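Side-chain contacts in ferritin (Mycoplasma penetrans, PDB 7DIE), which probably takes up ferrous iron, oxidises it and stores it as ferric iron inside a shell of 24 subunits: residues 40-43 against 44-47; 108-111 against 112-116; 127-130 against 131-134. All coordinates share one frame; numbering follows the deposited sequence. Where two conformers were deposited one is given.

Interaction 1: 40-43 against 44-47; sequences LGYD and NVAA
Tyr42 and Asp43 turn their carbonyls into the first turn of helix 43-70, Tyr42 O accepting from Ala46 N at 2.9 Å (N-H...O angle 156°) and Asp43 O from Ala47 N at 3.0 Å. The methyl of Ala46 sits against the first of these carbonyls, with CB 3.3 Å from Tyr42 O. Among the side chains the apolar pair is Tyr42 with Val45, which lie side by side and point the same way: Tyr42 CB meets Val45 CB at 3.7 Å, and the CG2 branch of Val45 approaches the near end of the ring obliquely, 4.1 Å from CD2 of Tyr42. The phenol end runs on, away from the turn. Tyr42 holds the N-cap position, and Gly41 just before it, with positive phi, ends helix 10-39 in a Schellman motif; one short turn thus closes one long helix of the ferritin four-helix bundle and starts the next. Helix 156-164 covers this turn: Tyr42 packs on its Leu156 and Ile159, while Asn44 N and Val45 N, in the first turn of helix 43-70, hydrogen-bond to Glu160 OE1 and OE2. On the polar side one water donates to both Asp43 OD2 and Asn44 OD1, each 2.9 Å from its oxygen, joining a carboxylate and an amide whose planes stand 48° apart. Asp43 reaches the water with CG anti to its backbone N (chi1 -174°), while its other oxygen, OD1, forms a salt bridge with Lys38. Asp43, like Glu140, has been seen at an Fe(3+) site; a ferric ion lies about 3 Å from its side chain but is not bound to this chain in the model.

Interaction 2: 108-111 against 112-116; sequences SVKN and VTEIS
Asn111, Val112 and Lys110 carry this contact on helix 91-118, each meeting a residue one turn away, four places on for Asn111 and Lys110 and four back for Val112. Asn111 and Ile115 are joined through the backbone: Asn111 O accepts from Ile115 N at 2.9 Å, and the Ile115 side chain bends back over the same carbonyl, with CG1 3.1 Å from Asn111 O. The amide end of Asn111 passes Ile115 at an angle; because Asn111 has two conformers, any contact made by that end is doubtful. Val112 looks the other way along the helix, to Ser108. Its N-H bonds to Ser108 O (3.0 Å, N-H...O angle 175°), and its CG2 branch, set anti to the carbonyl carbon, rests 3.4 Å from that same Ser108 O. The hydroxyl of Ser108 is bonded to His19 of helix 10-39. Lys110 and Glu114 run side by side in the same direction, Lys110 extended until a bend at the last torsion (chi4 -56°) brings NZ to 4.2 Å from Glu114 OE2, too far for a salt bridge. Lys110 NZ makes a weak hydrogen bond to Lys120 O of a neighbouring subunit, whose Lys120 side chain forms a long, weak ion pair with Glu114 OE1. On the buried side Thr113 OG1 donates to Val109 O at 2.8 Å, from well above the carbonyl plane (43° out of it), while Thr113 N bonds to the same oxygen. The hydroxyl of Thr113 is thus satisfied within the helix and can lie among Phe125, Met128 and Val132, while the opposite charges of Lys110 and Glu114, near the neighbouring subunit, probably attract one another without a salt bridge.

Interaction 3: 127-130 against 131-134; sequences RMQW and FVKD. With FE (Fe (III) ion), chain G.
Met128 O is gripped by two amides of the next turn of helix 122-150: Val132 N donates at 2.9 Å, and Phe131 N, at a similar distance, gives only a weak bond (N-H...O angle 122°). Trp130 and Phe131 form a T-shaped pair, the indole edge directed at the phenyl face, with 4.9 Å between the centroids of its six-membered ring and the Phe131 ring and planes 80° apart. Trp130 CE3 sits over the centre of the Phe131 ring, 3.7 Å from Phe131 CG. Arg127 O lies in plane at the edge of that ring, 3.5 Å from Phe131 CD1, and Met128 SD approaches it obliquely as a Met-aromatic contact. The first torsion of Trp130 is extended, which lays the indole alongside Asp134, one turn on; Asp134 CB lies over the six-membered ring, 3.8 Å from the centroid, in a CH-pi contact. Beyond it the carboxylate, its plane only 20° from that of the indole, binds the ferric ion through Asp134 OD2 at 2.1 Å. Asp55, His60 and Asp138 complete the protein ligands, and a water stands 2.4 Å from the iron. Trp130 further packs edge-to-face on His60 and makes a cation-pi contact with Arg63. One indole, that of Trp130, thus touches two iron ligands, Asp134 and His60, and probably limits how far they can turn as they hold the metal, while Phe131 offers its face to the edge of the same indole.

How the interactions relate
Along the chain the three contacts come in series, all within the ferritin-like bundle. Interaction 1 stands where helix 10-39 gives way to helix 43-70; interactions 2 and 3 lie on helices 91-118 and 122-150, on the other side of the chain's centre, with centres about 34 and 29 Å, respectively, from that of interaction 1. Interactions 2 and 3 are about 10 Å apart, centre to centre, and touch through the facing sides of their helices, Val109 lying against the backbone at Phe131. Both also meet the same neighbouring subunit. Interactions 1 and 3 each hold a residue of an iron site, Asp43 toward one end of the bundle and Asp134 at the bound iron within it, and interaction 2 packs against the helix that carries Asp134.

Interaction 1: 40-43 against 44-47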
loop_
_atom_site.group_PDB
_atom_site.type_symbol
_atom_site.label_atom_id
_atom_site.label_comp_id
_atom_site.label_asym_id
_atom_site.label_seq_id
_atom_site.Cartn_x
_atom_site.Cartn_y
_atom_site.Cartn_z
ATOM N N LEU A 40 42.238 31.324 4.198
ATOM C CA LEU A 40 43.490 30.616 3.970
ATOM C C LEU A 40 43.367 29.532 2.913
ATOM O O LEU A 40 44.380 28.914 2.565
ATOM C CB LEU A 40 43.995 29.994 5.277
ATOM C CG LEU A 40 44.522 30.969 6.332
ATOM C CD1 LEU A 40 44.746 30.244 7.666
ATOM C CD2 LEU A 40 45.794 31.660 5.852
ATOM N N GLY A 41 42.164 29.279 2.403
ATOM C CA GLY A 41 41.965 28.294 1.357
ATOM C C GLY A 41 41.384 26.972 1.805
ATOM O O GLY A 41 41.340 26.036 0.999
ATOM N N TYR A 42 40.932 26.864 3.056
ATOM C CA TYR A 42 40.496 25.597 3.652
ATOM C C TYR A 42 38.981 25.622 3.839
ATOM O O TYR A 42 38.478 25.857 4.934
ATOM C CB TYR A 42 41.221 25.353 4.980
ATOM C CG TYR A 42 42.702 25.086 4.786
ATOM C CD1 TYR A 42 43.623 26.136 4.712
ATOM C CD2 TYR A 42 43.174 23.786 4.660
ATOM C CE1 TYR A 42 44.983 25.879 4.523
ATOM C CE2 TYR A 42 44.517 23.525 4.474
ATOM C CZ TYR A 42 45.414 24.563 4.398
ATOM O OH TYR A 42 46.745 24.258 4.210
ATOM N N ASP A 43 38.253 25.353 2.746
ATOM C CA ASP A 43 36.788 25.358 2.789
ATOM C C ASP A 43 36.225 24.321 3.775
ATOM O O ASP A 43 35.250 24.601 4.484
ATOM C CB ASP A 43 36.243 25.111 1.378
ATOM C CG ASP A 43 34.732 25.246 1.295
ATOM O OD1 ASP A 43 34.237 26.391 1.356
ATOM O OD2 ASP A 43 34.040 24.211 1.148
ATOM N N ASN A 44 36.801 23.112 3.818
ATOM C CA ASN A 44 36.260 22.068 4.693
ATOM C C ASN A 44 36.633 22.307 6.153
ATOM O O ASN A 44 35.829 22.049 7.057
ATOM C CB ASN A 44 36.736 20.691 4.241
ATOM C CG ASN A 44 35.948 20.161 3.062
ATOM O OD1 ASN A 44 34.821 20.585 2.814
ATOM N ND2 ASN A 44 36.547 19.244 2.314
ATOM N N VAL A 45 37.858 22.765 6.415
ATOM C CA VAL A 45 38.197 23.162 7.779
ATOM C C VAL A 45 37.271 24.284 8.236
ATOM O O VAL A 45 36.807 24.303 9.380
ATOM C CB VAL A 45 39.677 23.576 7.874
ATOM C CG1 VAL A 45 39.996 24.004 9.313
ATOM C CG2 VAL A 45 40.575 22.426 7.459
ATOM N N ALA A 46 36.969 25.226 7.339
ATOM C CA ALA A 46 36.036 26.299 7.685
ATOM C C ALA A 46 34.667 25.737 8.061
ATOM O O ALA A 46 34.061 26.152 9.055
ATOM C CB ALA A 46 35.917 27.275 6.510
ATOM N N ALA A 47 34.167 24.779 7.275
ATOM C CA ALA A 47 32.870 24.164 7.568
ATOM C C ALA A 47 32.906 23.393 8.878
ATOM O O ALA A 47 31.917 23.360 9.622
ATOM C CB ALA A 47 32.463 23.239 6.417
HETATM O O HOH W 1 34.859 21.623 0.097
#

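Interaction 2: 108-111 against 112-116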
loop_
_atom_site.group_PDB
_atom_site.type_symbol
_atom_site.label_atom_id
_atom_site.label_comp_id
_atom_site.label_asym_id
_atom_site.label_seq_id
_atom_site.Cartn_x
_atom_site.Cartn_y
_atom_site.Cartn_z
ATOM N N SER A 108 36.943 24.137 32.292
ATOM C CA SER A 108 35.768 24.779 32.880
ATOM C C SER A 108 34.719 23.753 33.312
ATOM O O SER A 108 34.205 23.812 34.437
ATOM C CB SER A 108 35.175 25.782 31.887
ATOM O OG SER A 108 34.192 26.562 32.524
ATOM N N VAL A 109 34.368 22.814 32.425
ATOM C CA VAL A 109 33.448 21.741 32.811
ATOM C C VAL A 109 33.912 21.074 34.104
ATOM O O VAL A 109 33.132 20.879 35.045
ATOM C CB VAL A 109 33.315 20.703 31.679
ATOM C CG1 VAL A 109 32.560 19.462 32.184
ATOM C CG2 VAL A 109 32.602 21.318 30.471
ATOM N N LYS A 110 35.184 20.688 34.154
ATOM C CA LYS A 110 35.685 19.982 35.328
ATOM C C LYS A 110 35.548 20.836 36.585
ATOM O O LYS A 110 35.197 20.324 37.656
ATOM C CB LYS A 110 37.143 19.572 35.106
ATOM C CG LYS A 110 37.755 18.699 36.206
ATOM C CD LYS A 110 39.185 18.303 35.816
ATOM C CE LYS A 110 39.786 17.247 36.726
ATOM N NZ LYS A 110 39.775 17.665 38.146
ATOM N N ASN A 111 35.818 22.146 36.473
ATOM C CA ASN A 111 35.739 23.024 37.641
ATOM C C ASN A 111 34.314 23.114 38.167
ATOM O O ASN A 111 34.073 22.958 39.368
ATOM C CB ASN A 111 36.261 24.423 37.305
ATOM C CG ASN A 111 36.406 25.303 38.540
ATOM O OD1 ASN A 111 37.050 24.911 39.517
ATOM N ND2 ASN A 111 35.799 26.487 38.510
ATOM N N VAL A 112 33.354 23.381 37.278
ATOM C CA VAL A 112 31.961 23.473 37.715
ATOM C C VAL A 112 31.499 22.141 38.281
ATOM O O VAL A 112 30.769 22.087 39.279
ATOM C CB VAL A 112 31.050 23.928 36.556
ATOM C CG1 VAL A 112 29.607 24.063 37.069
ATOM C CG2 VAL A 112 31.548 25.261 35.973
ATOM N N THR A 113 31.910 21.043 37.651
ATOM C CA THR A 113 31.517 19.731 38.140
ATOM C C THR A 113 32.052 19.506 39.549
ATOM O O THR A 113 31.306 19.139 40.462
ATOM C CB THR A 113 32.027 18.653 37.180
ATOM O OG1 THR A 113 31.416 18.843 35.895
ATOM C CG2 THR A 113 31.696 17.260 37.710
ATOM N N GLU A 114 33.347 19.755 39.745
ATOM C CA GLU A 114 33.958 19.510 41.046
ATOM C C GLU A 114 33.371 20.421 42.124
ATOM O O GLU A 114 33.046 19.966 43.229
ATOM C CB GLU A 114 35.466 19.707 40.952
ATOM C CG GLU A 114 36.164 19.430 42.267
ATOM C CD GLU A 114 37.675 19.609 42.187
ATOM O OE1 GLU A 114 38.354 19.255 43.170
ATOM O OE2 GLU A 114 38.182 20.083 41.147
ATOM N N ILE A 115 33.240 21.715 41.825
ATOM C CA ILE A 115 32.764 22.647 42.841
ATOM C C ILE A 115 31.299 22.383 43.163
ATOM O O ILE A 115 30.891 22.446 44.324
ATOM C CB ILE A 115 33.009 24.113 42.416
ATOM C CG1 ILE A 115 34.493 24.368 42.140
ATOM C CG2 ILE A 115 32.521 25.095 43.494
ATOM C CD1 ILE A 115 35.414 23.830 43.209
ATOM N N SER A 116 30.478 22.059 42.157
ATOM C CA SER A 116 29.074 21.796 42.470
ATOM C C SER A 116 28.937 20.588 43.393
ATOM O O SER A 116 28.138 20.606 44.339
ATOM C CB SER A 116 28.250 21.620 41.181
ATOM O OG SER A 116 28.680 20.477 40.491
#

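Interaction 3: 127-130 against 131-134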
loop_
_atom_site.group_PDB
_atom_site.type_symbol
_atom_site.label_atom_id
_atom_site.label_comp_id
_atom_site.label_asym_id
_atom_site.label_seq_id
_atom_site.Cartn_x
_atom_site.Cartn_y
_atom_site.Cartn_z
ATOM N N ARG A 127 23.417 17.829 36.090
ATOM C CA ARG A 127 23.350 18.499 34.791
ATOM C C ARG A 127 24.719 18.558 34.121
ATOM O O ARG A 127 24.821 18.500 32.889
ATOM C CB ARG A 127 22.754 19.912 34.951
ATOM C CG ARG A 127 22.913 20.841 33.712
ATOM C CD ARG A 127 21.995 20.422 32.519
ATOM N NE ARG A 127 22.399 19.140 31.922
ATOM C CZ ARG A 127 21.709 18.491 30.983
ATOM N NH1 ARG A 127 20.593 19.020 30.495
ATOM N NH2 ARG A 127 22.142 17.317 30.525
ATOM N N MET A 128 25.788 18.621 34.906
ATOM C CA MET A 128 27.117 18.705 34.315
ATOM C C MET A 128 27.599 17.387 33.737
ATOM O O MET A 128 28.555 17.400 32.954
ATOM C CB MET A 128 28.132 19.218 35.354
ATOM C CG MET A 128 27.900 20.694 35.745
ATOM S SD MET A 128 27.812 21.844 34.333
ATOM C CE MET A 128 29.439 21.678 33.598
ATOM N N GLN A 129 26.959 16.258 34.068
ATOM C CA GLN A 129 27.463 14.972 33.584
ATOM C C GLN A 129 27.431 14.889 32.061
ATOM O O GLN A 129 28.346 14.330 31.447
ATOM C CB GLN A 129 26.671 13.817 34.203
ATOM C CG GLN A 129 26.853 13.701 35.730
ATOM C CD GLN A 129 28.311 13.778 36.138
ATOM O OE1 GLN A 129 29.086 12.884 35.835
ATOM N NE2 GLN A 129 28.694 14.862 36.824
ATOM N N TRP A 130 26.395 15.449 31.430
ATOM C CA TRP A 130 26.368 15.482 29.968
ATOM C C TRP A 130 27.597 16.193 29.418
ATOM O O TRP A 130 28.158 15.791 28.392
ATOM C CB TRP A 130 25.092 16.180 29.468
ATOM C CG TRP A 130 24.999 16.195 27.947
ATOM C CD1 TRP A 130 24.396 15.245 27.158
ATOM C CD2 TRP A 130 25.558 17.165 27.048
ATOM N NE1 TRP A 130 24.527 15.582 25.830
ATOM C CE2 TRP A 130 25.247 16.746 25.734
ATOM C CE3 TRP A 130 26.289 18.349 27.221
ATOM C CZ2 TRP A 130 25.643 17.465 24.604
ATOM C CZ3 TRP A 130 26.686 19.062 26.092
ATOM C CH2 TRP A 130 26.360 18.614 24.802
ATOM N N PHE A 131 28.023 17.258 30.091
ATOM C CA PHE A 131 29.147 18.069 29.640
ATOM C C PHE A 131 30.467 17.383 29.909
ATOM O O PHE A 131 31.409 17.531 29.125
ATOM C CB PHE A 131 29.115 19.434 30.344
ATOM C CG PHE A 131 27.974 20.288 29.923
ATOM C CD1 PHE A 131 26.730 20.150 30.522
ATOM C CD2 PHE A 131 28.133 21.224 28.901
ATOM C CE1 PHE A 131 25.659 20.941 30.122
ATOM C CE2 PHE A 131 27.047 22.030 28.493
ATOM C CZ PHE A 131 25.821 21.882 29.096
ATOM N N VAL A 132 30.566 16.663 31.033
ATOM C CA VAL A 132 31.754 15.853 31.285
ATOM C C VAL A 132 31.977 14.890 30.124
ATOM O O VAL A 132 33.080 14.780 29.582
ATOM C CB VAL A 132 31.627 15.080 32.609
ATOM C CG1 VAL A 132 32.782 14.055 32.710
ATOM C CG2 VAL A 132 31.619 16.017 33.822
ATOM N N LYS A 133 30.921 14.182 29.722
ATOM C CA LYS A 133 31.056 13.231 28.622
ATOM C C LYS A 133 31.324 13.943 27.304
ATOM O O LYS A 133 32.235 13.566 26.554
ATOM C CB LYS A 133 29.799 12.359 28.529
ATOM C CG LYS A 133 29.901 11.198 27.530
ATOM C CD LYS A 133 28.659 10.309 27.608
ATOM C CE LYS A 133 28.738 9.131 26.641
ATOM N NZ LYS A 133 29.930 8.268 26.910
ATOM N N ASP A 134 30.550 14.986 26.999
ATOM C CA ASP A 134 30.652 15.590 25.675
ATOM C C ASP A 134 31.911 16.426 25.508
ATOM O O ASP A 134 32.391 16.571 24.381
ATOM C CB ASP A 134 29.437 16.453 25.364
ATOM C CG ASP A 134 29.271 16.671 23.862
ATOM O OD1 ASP A 134 28.985 15.699 23.161
ATOM O OD2 ASP A 134 29.464 17.794 23.391
HETATM FE FE FE G . 29.655 19.119 21.748
HETATM O O HOH W 2 27.486 18.205 21.372
#